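Local coordinates for prolyl 4-hydroxylase alpha subunit Fe(2+) 2OG dioxygenase domain-containing protein (Burkholderia ambifaria, PDB 3W20) that probably acts as a 2-oxoglutarate-dependent dioxygenase that oxidises N-substituted L-amino acids, and here carries zinc in its metal site, at residues Asp157-Gly162 with Pro175-Gly180. Residues are numbered along the deposited sequence; the frame is centred on the assembly and turned at random.
Sequences DDVSYG and PRQLGG. With ZN (zinc ion), chain C.
The flat carboxamide of Gln177 meets the backbone of Val159 at its edge: OE1 accepts from Val159 N at 2.9 Å, in the carbonyl plane and on a lone pair, with a C=O...N angle of 127°. Within the turn itself, Asp158 CB lies 3.5 Å above one face of the Tyr161 ring, over its centre. The contact illustrates how a double-stranded beta-helix dioxygenase joins the chain just past the first two metal ligands to the residue that leads into a core strand. Asp157 belongs to the His-X-Asp...His triad; its OD2 binds the zinc ion at 1.9 Å while OD1 stays 3.0 Å from zinc, so the carboxylate binds in a monodentate fashion, and His155 and His246 supply the other protein ligands. Immediately beyond, residues Asp158 to Tyr161 form a type I turn, reached by Gln177, the residue just before strand 178-185. With CG anti to the backbone N (chi1 175°) and the chain extended beyond it, the Gln177 side chain runs out to the turn and crosses that of Val159 at about a right angle. NE2 lies 3.3 Å from Asp157 O but at a poor angle for bonding; that carbonyl instead accepts from Ser242 OG. Asp158 OD2 has a hydrogen bond with Ser173 and a salt bridge with Lys243. A water lies within hydrogen-bonding distance of Gln177 OE1 and Asp158 OD1, the bond to OD1 being weak. The latter oxygen gathers two further donors: Ser160 N on its anti lone pair at 2.8 Å, which makes an Asx turn inside the beta turn, and Ser160 OG, 2.7 Å from Asp158 OD1, from above the carboxylate plane.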
loop_
_atom_site.group_PDB
_atom_site.type_symbol
_atom_site.label_atom_id
_atom_site.label_comp_id
_atom_site.label_asym_id
_atom_site.label_seq_id
_atom_site.Cartn_x
_atom_site.Cartn_y
_atom_site.Cartn_z
ATOM N N ASP A 157 -9.919 2.332 19.838
ATOM C CA ASP A 157 -9.476 1.774 18.604
ATOM C C ASP A 157 -10.621 1.047 17.910
ATOM O O ASP A 157 -11.251 0.139 18.477
ATOM C CB ASP A 157 -8.305 0.821 18.798
ATOM C CG ASP A 157 -7.178 1.360 19.756
ATOM O OD1 ASP A 157 -6.291 2.065 19.311
ATOM O OD2 ASP A 157 -7.093 0.930 20.916
ATOM N N ASP A 158 -10.912 1.474 16.687
ATOM C CA ASP A 158 -11.976 0.874 15.909
ATOM C C ASP A 158 -11.522 1.059 14.452
ATOM O O ASP A 158 -11.187 2.212 14.024
ATOM C CB ASP A 158 -13.298 1.660 16.153
ATOM C CG ASP A 158 -14.460 1.139 15.310
ATOM O OD1 ASP A 158 -14.277 0.811 14.117
ATOM O OD2 ASP A 158 -15.609 1.064 15.833
ATOM N N VAL A 159 -11.458 -0.077 13.731
ATOM C CA VAL A 159 -10.873 -0.171 12.401
ATOM C C VAL A 159 -11.593 0.811 11.426
ATOM O O VAL A 159 -10.982 1.272 10.442
ATOM C CB VAL A 159 -10.901 -1.644 11.898
ATOM C CG1 VAL A 159 -12.286 -2.062 11.465
ATOM C CG2 VAL A 159 -9.957 -1.796 10.713
ATOM N N SER A 160 -12.841 1.114 11.727
ATOM C CA SER A 160 -13.596 2.081 10.928
ATOM C C SER A 160 -13.421 3.544 11.165
ATOM O O SER A 160 -13.918 4.377 10.330
ATOM C CB SER A 160 -15.086 1.722 10.939
ATOM O OG SER A 160 -15.702 2.067 12.157
ATOM N N TYR A 161 -12.696 3.891 12.212
ATOM C CA TYR A 161 -12.599 5.277 12.619
ATOM C C TYR A 161 -11.513 6.112 11.895
ATOM O O TYR A 161 -10.688 6.723 12.507
ATOM C CB TYR A 161 -12.446 5.383 14.130
ATOM C CG TYR A 161 -13.682 5.074 14.927
ATOM C CD1 TYR A 161 -14.829 4.551 14.331
ATOM C CD2 TYR A 161 -13.730 5.355 16.255
ATOM C CE1 TYR A 161 -15.945 4.258 15.063
ATOM C CE2 TYR A 161 -14.841 5.091 17.010
ATOM C CZ TYR A 161 -15.956 4.552 16.420
ATOM O OH TYR A 161 -17.015 4.314 17.211
ATOM N N GLY A 162 -11.582 6.146 10.587
ATOM C CA GLY A 162 -10.760 7.119 9.814
ATOM C C GLY A 162 -11.248 8.542 10.054
ATOM O O GLY A 162 -12.483 8.819 10.119
ATOM N N PRO A 175 -18.158 -4.458 16.848
ATOM C CA PRO A 175 -18.296 -3.973 18.242
ATOM C C PRO A 175 -17.450 -4.712 19.259
ATOM O O PRO A 175 -17.139 -4.186 20.329
ATOM C CB PRO A 175 -19.814 -4.217 18.554
ATOM C CG PRO A 175 -20.270 -5.152 17.466
ATOM C CD PRO A 175 -19.418 -5.003 16.271
ATOM N N ARG A 176 -16.987 -5.928 18.930
ATOM C CA ARG A 176 -16.127 -6.637 19.820
ATOM C C ARG A 176 -14.653 -6.595 19.402
ATOM O O ARG A 176 -13.896 -7.532 19.695
ATOM C CB ARG A 176 -16.585 -8.098 20.058
ATOM C CG ARG A 176 -18.068 -8.212 20.471
ATOM C CD ARG A 176 -18.404 -7.350 21.717
ATOM N NE ARG A 176 -19.821 -6.938 21.599
ATOM C CZ ARG A 176 -20.325 -5.843 22.158
ATOM N NH1 ARG A 176 -21.593 -5.563 21.969
ATOM N NH2 ARG A 176 -19.622 -5.045 22.961
ATOM N N GLN A 177 -14.239 -5.567 18.634
ATOM C CA GLN A 177 -12.804 -5.502 18.233
ATOM C C GLN A 177 -11.975 -5.598 19.534
ATOM O O GLN A 177 -12.292 -4.894 20.514
ATOM C CB GLN A 177 -12.534 -4.167 17.564
ATOM C CG GLN A 177 -11.013 -3.950 17.216
ATOM C CD GLN A 177 -10.789 -2.704 16.367
ATOM O OE1 GLN A 177 -11.543 -2.437 15.440
ATOM N NE2 GLN A 177 -9.636 -2.048 16.592
ATOM N N LEU A 178 -10.893 -6.413 19.513
ATOM C CA LEU A 178 -10.095 -6.551 20.747
ATOM C C LEU A 178 -8.757 -5.935 20.547
ATOM O O LEU A 178 -8.197 -6.080 19.445
ATOM C CB LEU A 178 -9.908 -8.023 21.108
ATOM C CG LEU A 178 -11.253 -8.740 21.178
ATOM C CD1 LEU A 178 -10.938 -10.203 21.504
ATOM C CD2 LEU A 178 -12.241 -8.088 22.213
ATOM N N GLY A 179 -8.190 -5.340 21.609
ATOM C CA GLY A 179 -6.746 -5.051 21.624
ATOM C C GLY A 179 -6.104 -6.171 22.459
ATOM O O GLY A 179 -6.749 -6.704 23.395
ATOM N N GLY A 180 -4.862 -6.553 22.128
ATOM C CA GLY A 180 -4.167 -7.587 22.908
ATOM C C GLY A 180 -2.739 -7.070 23.033
ATOM O O GLY A 180 -2.083 -6.805 21.971
HETATM ZN ZN ZN C . -5.824 1.538 22.235
HETATM O O HOH W 1 -14.129 -2.047 14.619
#